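Local coordinates for L-lactate dehydrogenase (PDB 4UUL), which probably catalyses the NAD-dependent interconversion of 2-hydroxy acids such as lactate or malate with the matching 2-keto acids, at residues 21-26 with 244-249; 27-32 with 250-255; 187-192 with 317-322; 216-221 with 306-311. The protein carries 1 engineered substitution. One frame throughout, in Å; residues are numbered along the deposited sequence.

Contact 1 of 4, residues 21-26 with 244-249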
loop_
_atom_site.group_PDB
_atom_site.type_symbol
_atom_site.label_atom_id
_atom_site.label_comp_id
_atom_site.label_asym_id
_atom_site.label_seq_id
_atom_site.Cartn_x
_atom_site.Cartn_y
_atom_site.Cartn_z
ATOM N N SER B 21 2.344 6.317 -3.729
ATOM C CA SER B 21 2.770 7.437 -2.909
ATOM C C SER B 21 2.852 7.068 -1.442
ATOM O O SER B 21 3.837 7.390 -0.801
ATOM C CB SER B 21 1.867 8.653 -3.112
ATOM O OG SER B 21 0.524 8.376 -2.745
ATOM N N HIS B 22 1.841 6.378 -0.930
ATOM C CA HIS B 22 1.903 5.989 0.472
ATOM C C HIS B 22 3.019 4.977 0.761
ATOM O O HIS B 22 3.714 5.065 1.768
ATOM C CB HIS B 22 0.554 5.429 0.927
ATOM C CG HIS B 22 -0.491 6.461 1.222
ATOM N ND1 HIS B 22 -1.299 7.012 0.261
ATOM C CD2 HIS B 22 -0.858 7.043 2.394
ATOM C CE1 HIS B 22 -2.094 7.910 0.829
ATOM N NE2 HIS B 22 -1.837 7.947 2.112
ATOM N N TRP B 23 3.215 4.061 -0.164
ATOM C CA TRP B 23 4.201 3.018 0.015
ATOM C C TRP B 23 5.582 3.643 0.048
ATOM O O TRP B 23 6.390 3.358 0.924
ATOM C CB TRP B 23 4.054 1.991 -1.095
ATOM C CG TRP B 23 4.490 0.567 -0.742
ATOM C CD1 TRP B 23 5.309 0.192 0.276
ATOM C CD2 TRP B 23 4.062 -0.655 -1.371
ATOM N NE1 TRP B 23 5.492 -1.178 0.271
ATOM C CE2 TRP B 23 4.714 -1.723 -0.714
ATOM C CE3 TRP B 23 3.201 -0.944 -2.417
ATOM C CZ2 TRP B 23 4.516 -3.050 -1.068
ATOM C CZ3 TRP B 23 3.013 -2.265 -2.770
ATOM C CH2 TRP B 23 3.671 -3.294 -2.106
ATOM N N ILE B 24 5.846 4.542 -0.880
ATOM C CA ILE B 24 7.131 5.244 -0.909
ATOM C C ILE B 24 7.312 6.110 0.354
ATOM O O ILE B 24 8.384 6.126 0.979
ATOM C CB ILE B 24 7.263 6.093 -2.177
ATOM C CG1 ILE B 24 7.382 5.147 -3.392
ATOM C CG2 ILE B 24 8.515 6.983 -2.113
ATOM C CD1 ILE B 24 7.252 5.805 -4.699
ATOM N N ALA B 25 6.258 6.829 0.740
ATOM C CA ALA B 25 6.338 7.701 1.907
ATOM C C ALA B 25 6.579 6.925 3.199
ATOM O O ALA B 25 7.095 7.498 4.160
ATOM C CB ALA B 25 5.121 8.545 2.041
ATOM N N SER B 26 6.171 5.657 3.227
ATOM C CA SER B 26 6.377 4.804 4.378
ATOM C C SER B 26 7.814 4.385 4.559
ATOM O O SER B 26 8.127 3.784 5.600
ATOM C CB SER B 26 5.502 3.558 4.269
ATOM O OG SER B 26 6.077 2.586 3.415
ATOM N N PRO B 244 0.624 -3.922 -9.862
ATOM C CA PRO B 244 1.642 -3.138 -10.607
ATOM C C PRO B 244 2.432 -2.227 -9.692
ATOM O O PRO B 244 3.607 -2.000 -9.951
ATOM C CB PRO B 244 0.828 -2.372 -11.648
ATOM C CG PRO B 244 -0.584 -2.408 -11.172
ATOM C CD PRO B 244 -0.726 -3.702 -10.406
ATOM N N THR B 245 1.821 -1.730 -8.616
ATOM C CA THR B 245 2.551 -0.870 -7.699
ATOM C C THR B 245 3.678 -1.652 -7.030
ATOM O O THR B 245 4.810 -1.178 -6.912
ATOM C CB THR B 245 1.616 -0.272 -6.642
ATOM O OG1 THR B 245 0.646 0.591 -7.255
ATOM C CG2 THR B 245 2.389 0.542 -5.642
ATOM N N LYS B 246 3.372 -2.872 -6.574
ATOM C CA LYS B 246 4.345 -3.747 -5.932
ATOM C C LYS B 246 5.527 -3.958 -6.898
ATOM O O LYS B 246 6.687 -3.863 -6.528
ATOM C CB LYS B 246 3.683 -5.041 -5.511
ATOM C CG LYS B 246 4.577 -6.011 -4.725
ATOM C CD LYS B 246 5.452 -6.911 -5.545
ATOM C CE LYS B 246 6.312 -7.787 -4.631
ATOM N NZ LYS B 246 7.107 -8.770 -5.397
ATOM N N ALA B 247 5.230 -4.306 -8.151
ATOM C CA ALA B 247 6.261 -4.533 -9.146
ATOM C C ALA B 247 7.074 -3.260 -9.428
ATOM O O ALA B 247 8.278 -3.334 -9.622
ATOM C CB ALA B 247 5.621 -5.025 -10.445
ATOM N N ALA B 248 6.401 -2.107 -9.487
ATOM C CA ALA B 248 7.071 -0.849 -9.743
ATOM C C ALA B 248 8.092 -0.494 -8.676
ATOM O O ALA B 248 9.226 -0.095 -8.969
ATOM C CB ALA B 248 6.089 0.265 -9.951
ATOM N N ILE B 249 7.675 -0.566 -7.434
ATOM C CA ILE B 249 8.586 -0.329 -6.318
ATOM C C ILE B 249 9.733 -1.310 -6.347
ATOM O O ILE B 249 10.889 -0.915 -6.195
ATOM C CB ILE B 249 7.849 -0.360 -4.974
ATOM C CG1 ILE B 249 6.915 0.865 -4.910
ATOM C CG2 ILE B 249 8.821 -0.385 -3.768
ATOM C CD1 ILE B 249 5.983 0.826 -3.762
#

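Contact 2 of 4, residues 27-32 with 250-255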
loop_
_atom_site.group_PDB
_atom_site.type_symbol
_atom_site.label_atom_id
_atom_site.label_comp_id
_atom_site.label_asym_id
_atom_site.label_seq_id
_atom_site.Cartn_x
_atom_site.Cartn_y
_atom_site.Cartn_z
ATOM N N GLY B 27 8.691 4.670 3.575
ATOM C CA GLY B 27 10.104 4.382 3.700
ATOM C C GLY B 27 10.597 3.183 2.907
ATOM O O GLY B 27 11.792 2.848 2.952
ATOM N N GLU B 28 9.714 2.533 2.151
ATOM C CA GLU B 28 10.054 1.261 1.534
ATOM C C GLU B 28 11.025 1.376 0.363
ATOM O O GLU B 28 11.723 0.415 0.065
ATOM C CB GLU B 28 8.791 0.565 1.054
ATOM C CG GLU B 28 9.027 -0.577 0.066
ATOM C CD GLU B 28 9.833 -1.723 0.656
ATOM O OE1 GLU B 28 9.938 -1.826 1.917
ATOM O OE2 GLU B 28 10.336 -2.535 -0.166
ATOM N N LEU B 29 11.088 2.526 -0.287
ATOM C CA LEU B 29 11.915 2.649 -1.494
ATOM C C LEU B 29 13.339 3.092 -1.132
ATOM O O LEU B 29 14.296 2.461 -1.551
ATOM C CB LEU B 29 11.271 3.659 -2.419
ATOM C CG LEU B 29 12.023 3.904 -3.726
ATOM C CD1 LEU B 29 12.210 2.638 -4.528
ATOM C CD2 LEU B 29 11.286 4.905 -4.612
ATOM N N TYR B 30 13.471 4.164 -0.363
ATOM C CA TYR B 30 14.752 4.829 -0.106
ATOM C C TYR B 30 15.312 4.556 1.298
ATOM O O TYR B 30 16.276 5.187 1.731
ATOM C CB TYR B 30 14.586 6.340 -0.311
ATOM C CG TYR B 30 14.849 6.777 -1.740
ATOM C CD1 TYR B 30 16.126 6.988 -2.187
ATOM C CD2 TYR B 30 13.794 6.997 -2.614
ATOM C CE1 TYR B 30 16.370 7.426 -3.472
ATOM C CE2 TYR B 30 14.027 7.385 -3.922
ATOM C CZ TYR B 30 15.326 7.650 -4.331
ATOM O OH TYR B 30 15.545 8.090 -5.604
ATOM N N GLY B 31 14.712 3.613 2.007
ATOM C CA GLY B 31 15.293 3.224 3.277
ATOM C C GLY B 31 15.253 4.335 4.313
ATOM O O GLY B 31 14.205 4.941 4.509
ATOM N N ASP B 32 16.367 4.595 4.975
ATOM C CA ASP B 32 16.387 5.636 5.984
ATOM C C ASP B 32 16.309 7.059 5.426
ATOM O O ASP B 32 16.115 8.005 6.175
ATOM C CB ASP B 32 17.655 5.522 6.846
ATOM C CG ASP B 32 17.667 4.290 7.719
ATOM O OD1 ASP B 32 16.632 3.623 7.856
ATOM O OD2 ASP B 32 18.725 3.987 8.266
ATOM N N GLN B 250 9.419 -2.579 -6.568
ATOM C CA GLN B 250 10.428 -3.628 -6.628
ATOM C C GLN B 250 11.500 -3.318 -7.705
ATOM O O GLN B 250 12.709 -3.381 -7.469
ATOM C CB GLN B 250 9.738 -4.948 -6.945
ATOM C CG GLN B 250 10.673 -6.135 -7.049
ATOM C CD GLN B 250 9.932 -7.436 -7.089
ATOM O OE1 GLN B 250 8.718 -7.489 -7.393
ATOM N NE2 GLN B 250 10.630 -8.510 -6.794
ATOM N N HIS B 251 11.052 -2.905 -8.879
ATOM C CA HIS B 251 11.961 -2.545 -9.956
ATOM C C HIS B 251 12.782 -1.336 -9.575
ATOM O O HIS B 251 14.013 -1.343 -9.700
ATOM C CB HIS B 251 11.122 -2.258 -11.216
ATOM C CG HIS B 251 11.888 -1.814 -12.425
ATOM N ND1 HIS B 251 11.734 -2.386 -13.667
ATOM C CD2 HIS B 251 12.731 -0.754 -12.611
ATOM C CE1 HIS B 251 12.465 -1.745 -14.543
ATOM N NE2 HIS B 251 13.071 -0.734 -13.941
ATOM N N MET B 252 12.130 -0.265 -9.118
ATOM C CA MET B 252 12.872 0.946 -8.788
ATOM C C MET B 252 13.874 0.706 -7.649
ATOM O O MET B 252 14.993 1.213 -7.708
ATOM C CB MET B 252 11.936 2.092 -8.465
ATOM C CG MET B 252 12.670 3.440 -8.324
ATOM S SD MET B 252 13.325 4.089 -9.868
ATOM C CE MET B 252 11.824 4.850 -10.539
ATOM N N LYS B 253 13.486 -0.034 -6.617
ATOM C CA LYS B 253 14.394 -0.281 -5.519
ATOM C C LYS B 253 15.626 -1.061 -5.978
ATOM O O LYS B 253 16.759 -0.758 -5.572
ATOM C CB LYS B 253 13.629 -1.019 -4.407
ATOM C CG LYS B 253 14.395 -1.086 -3.089
ATOM C CD LYS B 253 13.599 -1.808 -2.039
ATOM C CE LYS B 253 14.302 -1.792 -0.708
ATOM N NZ LYS B 253 13.360 -2.272 0.343
ATOM N N ALA B 254 15.411 -2.051 -6.842
ATOM C CA ALA B 254 16.528 -2.790 -7.421
ATOM C C ALA B 254 17.420 -1.856 -8.269
ATOM O O ALA B 254 18.644 -1.931 -8.188
ATOM C CB ALA B 254 16.028 -3.901 -8.286
ATOM N N TRP B 255 16.805 -1.007 -9.072
ATOM C CA TRP B 255 17.532 -0.068 -9.926
ATOM C C TRP B 255 18.373 0.899 -9.115
ATOM O O TRP B 255 19.479 1.286 -9.511
ATOM C CB TRP B 255 16.541 0.684 -10.818
ATOM C CG TRP B 255 17.119 1.387 -11.980
ATOM C CD1 TRP B 255 18.401 1.347 -12.445
ATOM C CD2 TRP B 255 16.382 2.231 -12.875
ATOM N NE1 TRP B 255 18.495 2.142 -13.575
ATOM C CE2 TRP B 255 17.274 2.655 -13.876
ATOM C CE3 TRP B 255 15.049 2.652 -12.925
ATOM C CZ2 TRP B 255 16.867 3.473 -14.922
ATOM C CZ3 TRP B 255 14.636 3.477 -13.958
ATOM C CH2 TRP B 255 15.553 3.875 -14.955
#

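Contact 3 of 4, residues 187-192 with 317-322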
loop_
_atom_site.group_PDB
_atom_site.type_symbol
_atom_site.label_atom_id
_atom_site.label_comp_id
_atom_site.label_asym_id
_atom_site.label_seq_id
_atom_site.Cartn_x
_atom_site.Cartn_y
_atom_site.Cartn_z
ATOM N N GLY B 187 2.176 -6.852 -24.689
ATOM C CA GLY B 187 1.228 -7.189 -25.720
ATOM C C GLY B 187 1.414 -8.599 -26.106
ATOM O O GLY B 187 2.104 -9.401 -25.419
ATOM N N GLU B 188 0.821 -8.885 -27.248
ATOM C CA GLU B 188 0.745 -10.195 -27.803
ATOM C C GLU B 188 2.097 -10.818 -27.997
ATOM O O GLU B 188 2.164 -12.019 -27.943
ATOM C CB GLU B 188 -0.039 -10.151 -29.129
ATOM C CG GLU B 188 -1.524 -9.817 -28.962
ATOM C CD GLU B 188 -2.299 -9.842 -30.268
ATOM O OE1 GLU B 188 -1.690 -10.119 -31.328
ATOM O OE2 GLU B 188 -3.516 -9.583 -30.228
ATOM N N SER B 189 3.161 -10.043 -28.253
ATOM C CA SER B 189 4.424 -10.643 -28.580
ATOM C C SER B 189 5.329 -10.957 -27.393
ATOM O O SER B 189 6.410 -11.476 -27.554
ATOM C CB SER B 189 5.209 -9.808 -29.604
ATOM O OG SER B 189 5.768 -8.678 -29.012
ATOM N N MET B 190 4.930 -10.595 -26.171
ATOM C CA MET B 190 5.754 -10.818 -24.994
ATOM C C MET B 190 6.135 -12.284 -24.911
ATOM O O MET B 190 5.337 -13.183 -25.180
ATOM C CB MET B 190 4.964 -10.493 -23.765
ATOM C CG MET B 190 5.733 -10.359 -22.496
ATOM S SD MET B 190 4.710 -9.901 -21.074
ATOM C CE MET B 190 3.609 -11.303 -20.941
ATOM N N VAL B 191 7.377 -12.531 -24.495
ATOM C CA VAL B 191 7.895 -13.888 -24.401
ATOM C C VAL B 191 7.990 -14.279 -22.912
ATOM O O VAL B 191 8.881 -13.798 -22.198
ATOM C CB VAL B 191 9.281 -14.004 -25.060
ATOM C CG1 VAL B 191 9.648 -15.483 -25.068
ATOM C CG2 VAL B 191 9.283 -13.427 -26.458
ATOM N N ALA B 192 7.087 -15.139 -22.450
ATOM C CA ALA B 192 7.140 -15.658 -21.071
ATOM C C ALA B 192 7.933 -16.976 -21.175
ATOM O O ALA B 192 7.403 -18.039 -21.541
ATOM C CB ALA B 192 5.726 -15.854 -20.527
ATOM N N GLU B 317 11.136 -8.611 -31.206
ATOM C CA GLU B 317 12.026 -7.568 -31.701
ATOM C C GLU B 317 11.422 -6.844 -32.890
ATOM O O GLU B 317 11.357 -5.610 -32.949
ATOM C CB GLU B 317 13.372 -8.171 -32.080
ATOM C CG GLU B 317 14.386 -7.226 -32.741
ATOM C CD GLU B 317 15.569 -7.994 -33.276
ATOM O OE1 GLU B 317 15.381 -8.943 -34.042
ATOM O OE2 GLU B 317 16.651 -7.640 -32.948
ATOM N N LYS B 318 10.959 -7.623 -33.866
ATOM C CA LYS B 318 10.325 -7.047 -35.057
ATOM C C LYS B 318 9.118 -6.182 -34.645
ATOM O O LYS B 318 8.914 -5.069 -35.136
ATOM C CB LYS B 318 9.904 -8.194 -36.011
ATOM C CG LYS B 318 9.236 -7.712 -37.273
ATOM C CD LYS B 318 8.995 -8.922 -38.214
ATOM C CE LYS B 318 8.300 -8.595 -39.522
ATOM N NZ LYS B 318 6.978 -8.063 -39.344
ATOM N N ASP B 319 8.312 -6.683 -33.707
ATOM C CA ASP B 319 7.142 -5.967 -33.200
ATOM C C ASP B 319 7.549 -4.626 -32.597
ATOM O O ASP B 319 6.935 -3.588 -32.901
ATOM C CB ASP B 319 6.471 -6.837 -32.156
ATOM C CG ASP B 319 5.232 -6.295 -31.603
ATOM O OD1 ASP B 319 4.460 -5.673 -32.335
ATOM O OD2 ASP B 319 4.965 -6.514 -30.382
ATOM N N LEU B 320 8.606 -4.600 -31.792
ATOM C CA LEU B 320 9.043 -3.336 -31.187
ATOM C C LEU B 320 9.516 -2.339 -32.206
ATOM O O LEU B 320 9.205 -1.157 -32.081
ATOM C CB LEU B 320 10.111 -3.608 -30.153
ATOM C CG LEU B 320 9.578 -4.148 -28.833
ATOM C CD1 LEU B 320 10.687 -4.897 -28.098
ATOM C CD2 LEU B 320 9.020 -3.034 -28.005
ATOM N N PHE B 321 10.254 -2.783 -33.220
ATOM C CA PHE B 321 10.706 -1.838 -34.223
ATOM C C PHE B 321 9.498 -1.272 -34.979
ATOM O O PHE B 321 9.474 -0.102 -35.378
ATOM C CB PHE B 321 11.753 -2.478 -35.173
ATOM C CG PHE B 321 13.134 -2.427 -34.581
ATOM C CD1 PHE B 321 13.919 -1.283 -34.682
ATOM C CD2 PHE B 321 13.612 -3.494 -33.839
ATOM C CE1 PHE B 321 15.172 -1.186 -34.097
ATOM C CE2 PHE B 321 14.846 -3.412 -33.198
ATOM C CZ PHE B 321 15.632 -2.281 -33.354
ATOM N N HIS B 322 8.513 -2.108 -35.232
ATOM C CA HIS B 322 7.282 -1.650 -35.884
ATOM C C HIS B 322 6.524 -0.624 -35.029
ATOM O O HIS B 322 6.067 0.393 -35.547
ATOM C CB HIS B 322 6.413 -2.840 -36.209
ATOM C CG HIS B 322 5.207 -2.463 -36.965
ATOM N ND1 HIS B 322 5.267 -1.751 -38.142
ATOM C CD2 HIS B 322 3.898 -2.643 -36.699
ATOM C CE1 HIS B 322 4.046 -1.506 -38.564
ATOM N NE2 HIS B 322 3.196 -2.057 -37.722
HETATM O O HOH W 1 2.894 -7.134 -28.729
#

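Contact 4 of 4, residues 216-221 with 306-311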
loop_
_atom_site.group_PDB
_atom_site.type_symbol
_atom_site.label_atom_id
_atom_site.label_comp_id
_atom_site.label_asym_id
_atom_site.label_seq_id
_atom_site.Cartn_x
_atom_site.Cartn_y
_atom_site.Cartn_z
ATOM N N TYR B 216 1.147 -27.443 -21.674
ATOM C CA TYR B 216 1.119 -26.441 -20.639
ATOM C C TYR B 216 2.138 -25.341 -20.914
ATOM O O TYR B 216 1.796 -24.159 -21.027
ATOM C CB TYR B 216 1.358 -27.060 -19.255
ATOM C CG TYR B 216 1.393 -25.974 -18.200
ATOM C CD1 TYR B 216 0.214 -25.462 -17.675
ATOM C CD2 TYR B 216 2.596 -25.411 -17.789
ATOM C CE1 TYR B 216 0.245 -24.416 -16.736
ATOM C CE2 TYR B 216 2.645 -24.388 -16.868
ATOM C CZ TYR B 216 1.462 -23.885 -16.340
ATOM O OH TYR B 216 1.549 -22.853 -15.422
ATOM N N VAL B 217 3.407 -25.721 -21.007
ATOM C CA VAL B 217 4.485 -24.731 -21.136
ATOM C C VAL B 217 4.308 -23.818 -22.325
ATOM O O VAL B 217 4.439 -22.592 -22.186
ATOM C CB VAL B 217 5.871 -25.424 -21.221
ATOM C CG1 VAL B 217 6.959 -24.426 -21.513
ATOM C CG2 VAL B 217 6.141 -26.219 -19.936
ATOM N N PHE B 218 4.023 -24.394 -23.491
ATOM C CA PHE B 218 4.089 -23.644 -24.739
ATOM C C PHE B 218 2.724 -23.300 -25.323
ATOM O O PHE B 218 2.629 -22.877 -26.476
ATOM C CB PHE B 218 4.924 -24.422 -25.763
ATOM C CG PHE B 218 6.349 -24.600 -25.343
ATOM C CD1 PHE B 218 7.253 -23.517 -25.394
ATOM C CD2 PHE B 218 6.789 -25.841 -24.885
ATOM C CE1 PHE B 218 8.574 -23.694 -24.984
ATOM C CE2 PHE B 218 8.099 -26.019 -24.457
ATOM C CZ PHE B 218 8.996 -24.965 -24.506
ATOM N N ASP B 219 1.671 -23.459 -24.535
ATOM C CA ASP B 219 0.375 -22.945 -24.929
ATOM C C ASP B 219 -0.461 -22.408 -23.756
ATOM O O ASP B 219 -0.718 -21.197 -23.663
ATOM C CB ASP B 219 -0.410 -24.006 -25.676
ATOM C CG ASP B 219 -1.644 -23.436 -26.308
ATOM O OD1 ASP B 219 -1.501 -22.734 -27.337
ATOM O OD2 ASP B 219 -2.748 -23.642 -25.754
ATOM N N THR B 220 -0.882 -23.293 -22.858
ATOM C CA THR B 220 -1.736 -22.903 -21.741
ATOM C C THR B 220 -1.118 -21.804 -20.871
ATOM O O THR B 220 -1.810 -20.849 -20.477
ATOM C CB THR B 220 -1.991 -24.080 -20.801
ATOM O OG1 THR B 220 -2.565 -25.165 -21.532
ATOM C CG2 THR B 220 -2.925 -23.662 -19.659
ATOM N N PHE B 221 0.158 -21.957 -20.532
ATOM C CA PHE B 221 0.799 -21.056 -19.591
ATOM C C PHE B 221 0.711 -19.614 -20.109
ATOM O O PHE B 221 0.234 -18.740 -19.395
ATOM C CB PHE B 221 2.226 -21.519 -19.338
ATOM C CG PHE B 221 3.085 -20.502 -18.693
ATOM C CD1 PHE B 221 2.979 -20.223 -17.348
ATOM C CD2 PHE B 221 4.040 -19.867 -19.437
ATOM C CE1 PHE B 221 3.807 -19.252 -16.781
ATOM C CE2 PHE B 221 4.861 -18.951 -18.883
ATOM C CZ PHE B 221 4.731 -18.613 -17.578
ATOM N N ASN B 306 17.229 -21.508 -27.393
ATOM C CA ASN B 306 16.851 -22.633 -28.229
ATOM C C ASN B 306 16.062 -22.114 -29.424
ATOM O O ASN B 306 15.837 -20.916 -29.564
ATOM C CB ASN B 306 16.152 -23.785 -27.471
ATOM C CG ASN B 306 14.793 -23.424 -26.934
ATOM O OD1 ASN B 306 14.199 -22.382 -27.255
ATOM N ND2 ASN B 306 14.286 -24.279 -26.065
ATOM N N ASP B 307 15.693 -22.989 -30.342
ATOM C CA ASP B 307 15.040 -22.550 -31.572
ATOM C C ASP B 307 13.720 -21.862 -31.270
ATOM O O ASP B 307 13.389 -20.863 -31.876
ATOM C CB ASP B 307 14.803 -23.729 -32.545
ATOM C CG ASP B 307 16.064 -24.245 -33.155
ATOM O OD1 ASP B 307 17.093 -23.552 -33.090
ATOM O OD2 ASP B 307 16.018 -25.352 -33.710
ATOM N N TRP B 308 12.967 -22.365 -30.311
ATOM C CA TRP B 308 11.714 -21.742 -29.921
ATOM C C TRP B 308 11.947 -20.324 -29.430
ATOM O O TRP B 308 11.305 -19.376 -29.889
ATOM C CB TRP B 308 11.010 -22.560 -28.830
ATOM C CG TRP B 308 9.771 -21.884 -28.279
ATOM C CD1 TRP B 308 8.511 -21.949 -28.796
ATOM C CD2 TRP B 308 9.679 -21.034 -27.119
ATOM N NE1 TRP B 308 7.641 -21.180 -28.042
ATOM C CE2 TRP B 308 8.332 -20.616 -27.013
ATOM C CE3 TRP B 308 10.599 -20.589 -26.182
ATOM C CZ2 TRP B 308 7.878 -19.791 -25.997
ATOM C CZ3 TRP B 308 10.135 -19.771 -25.146
ATOM C CH2 TRP B 308 8.795 -19.367 -25.095
ATOM N N LEU B 309 12.893 -20.149 -28.530
ATOM C CA LEU B 309 13.152 -18.835 -27.969
ATOM C C LEU B 309 13.681 -17.895 -29.024
ATOM O O LEU B 309 13.318 -16.704 -29.057
ATOM C CB LEU B 309 14.093 -18.935 -26.749
ATOM C CG LEU B 309 14.334 -17.585 -26.038
ATOM C CD1 LEU B 309 13.029 -16.879 -25.613
ATOM C CD2 LEU B 309 15.240 -17.787 -24.826
ATOM N N ARG B 310 14.517 -18.395 -29.924
ATOM C CA ARG B 310 15.078 -17.523 -30.977
ATOM C C ARG B 310 13.946 -16.913 -31.791
ATOM O O ARG B 310 13.922 -15.721 -32.066
ATOM C CB ARG B 310 15.998 -18.334 -31.894
ATOM C CG ARG B 310 16.692 -17.536 -33.037
ATOM C CD ARG B 310 17.777 -16.659 -32.478
ATOM N NE ARG B 310 17.278 -15.341 -32.126
ATOM C CZ ARG B 310 17.886 -14.512 -31.281
ATOM N NH1 ARG B 310 18.989 -14.879 -30.633
ATOM N NH2 ARG B 310 17.388 -13.329 -31.042
ATOM N N GLU B 311 13.009 -17.750 -32.208
ATOM C CA GLU B 311 11.896 -17.308 -33.006
ATOM C C GLU B 311 11.045 -16.302 -32.223
ATOM O O GLU B 311 10.646 -15.268 -32.759
ATOM C CB GLU B 311 11.073 -18.511 -33.511
ATOM C CG GLU B 311 9.910 -18.138 -34.437
ATOM C CD GLU B 311 9.132 -19.338 -34.954
ATOM O OE1 GLU B 311 9.636 -20.481 -34.845
ATOM O OE2 GLU B 311 8.015 -19.133 -35.485
HETATM O O HOH W 2 4.831 -21.257 -28.629
#

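Contact 1 of 4, residues 21-26 with 244-249
The indole of Trp23 lies across three residues of helix 242-257, Thr245, Lys246 and Ile249. Ile249 CD1 comes obliquely to the indole, 3.4 Å from Trp23 CG. Both residues are modelled in two conformers, so this short approach describes one pairing of them. Further along the six-membered ring, Trp23 CE3 meets the methyl Thr245 CG2 at 3.6 Å. The far end of the ring runs onto Lys246. There Trp23 CZ3 is 3.7 Å from the backbone atom Lys246 CA, and Trp23 CH2 is 3.8 Å from Lys246 CB. No hydrogen bond crosses between the segments. The two short helix segments run roughly alike, crossing at -38°, with axes 11.0 Å apart, and the indole fills part of the space between them. Its chi1 of -152° swings CG away from the backbone N and out toward the other helix.

Helix 15-25 is the first helix of the Rossmann fold. It follows strand 5-10 and the glycine-rich turn predicted to bind NAD. Helix 242-257 comes from the C-terminal half of the chain and packs against it. Thr245 also touches Ile16, which binds NADH in another structure of this protein, and Thr245 OG1 is hydrogen-bonded to Ala241 O. Ser26 OG donates to Trp23 O at 2.6 Å, back onto the residue that carries the indole. The Lys246 chain bends at chi2, and NZ leads away to bond Gln250 OE1 and Cys59 O of the second subunit. Trp23 itself packs on Ser26 of that subunit.

Contact 2 of 4, residues 27-32 with 250-255
Lys253 reaches from its helix to Glu28 and Leu29 with its side chain extended beyond CG. At the base, Lys253 CB lies 3.9 Å from the methyl Leu29 CD1. CG passes the Leu29 carbonyl oxygen. The next carbons, CD and CE, lie in front of the Glu28 carbonyl oxygen, with Lys253 CE 3.5 Å from Glu28 O. At the tip, Lys253 NZ makes two bonds to a single residue. It donates to Glu28 O at 3.2 Å, with a C=O...N angle of 160°. It also forms a salt bridge to Glu28 OE2 at 3.1 Å, arriving 60° out of the carboxylate plane. The Glu28 side chain, bent at chi2, crosses the lysine chain at about a right angle.

Residues 27-32 are the loop that leaves the first Rossmann helix for strand 35-40. Gly27, the first residue to leave helical angles, forms a Schellman motif with a positive phi of 105°.

Beside the lysine chain, Leu29 faces the helix with one branch. Its CD1 is 3.6 Å from the backbone Lys253 N and 3.9 Å from Met252 CG. Leu29 and Met252 both rest on Phe84 of strand 82-85, in the central parallel sheet. The Met252 side chain lies about 7 Å from that of Ile128, which binds NADH in another structure of this protein.

Contact 3 of 4, residues 187-192 with 317-322
Ser189 and Asp319 bring a turn and a helix together, with their CA atoms 7.1 Å apart. The site belongs to the alpha/beta C-terminal domain of the lactate/malate dehydrogenase family. Residues 187-190 form a type I beta turn, closed by Met190 N donating to Gly187 O at 3.2 Å. The chain then enters strand 191-193. Residues 317-322 are regular helix, part of the long helix 307-337.

Both contacting side chains leave their backbones toward each other. Ser189 OG donates to Asp319 OD2 at 2.7 Å, meeting it on the anti side, 25° out of the carboxylate plane. A chi1 of 75° places the Ser189 hydroxyl where it can reach this oxygen. Asn185 ND2 is a further partner of OD2, and Ser189 OG also pairs with Thr316 OG1. The cluster of donors probably stabilises the negative charge on Asp319. The side chain of Ser189 is about 7 Å from that of His186, the predicted proton acceptor. A water supplements the direct bond. It accepts from Ser189 N at 3.0 Å and donates to Asp319 OD2 at 2.7 Å.

Contact 4 of 4, residues 216-221 with 306-311
Phe218 and Trp308 meet as a T-shaped, edge-to-face aromatic pair. The Phe218 edge points at the indole face, with CD1 3.5 Å from Trp308 CE2. CE1 stands 3.6 Å above the indole plane, over its centre. The planes make 68°, and the centroid of the Phe218 ring is 4.7 Å from that of the five-membered ring of Trp308. Trp308 has chi1 at 174°, which carries the indole out from its helix to receive the edge.

Apolar packing backs this pair, with Val217 CG1 over one face of the Phe218 ring. Separately, Trp308 touches Asp193, which places the indole beside strand 191-193.

Hydrogen bonds form a second group. A water in the indole plane accepts from Trp308 NE1 at 2.9 Å and gives a weak bond to Phe218 O at 3.5 Å. Asn306 OD1 caps the helix that carries Trp308, accepting from Leu309 N at 2.9 Å with an N-H...O angle of 165°.

In helix 214-236, Phe221 N bonds back to Tyr216 O, five residues earlier. Phe218 therefore sits on a wider pi-type turn. The arrangement joins this turn to the N-capped start of helix 307-337, at the surface of the alpha/beta C-terminal domain.

How the contacts relate
Contacts 1, 2 and 3 are partly buried, and contact 4 lies at the surface. Contacts 1 and 2 are neighbours, with centres 9 Å apart, and share helix 242-257. They set it against the first Rossmann helix and the loop that follows. Glu28 touches both Trp23 and Ile249, so the two run into one patch. Contact 1 is apolar across its segments, while contact 2 adds a salt bridge beside its buried leucine. Contacts 3 and 4 lie on the other side of the chain's centre from contact 1. They share helix 307-337 and meet where Ala192 packs on Phe221. Contact 3 is polar, near the predicted active site. Contact 4 is aromatic, away from the annotated sites.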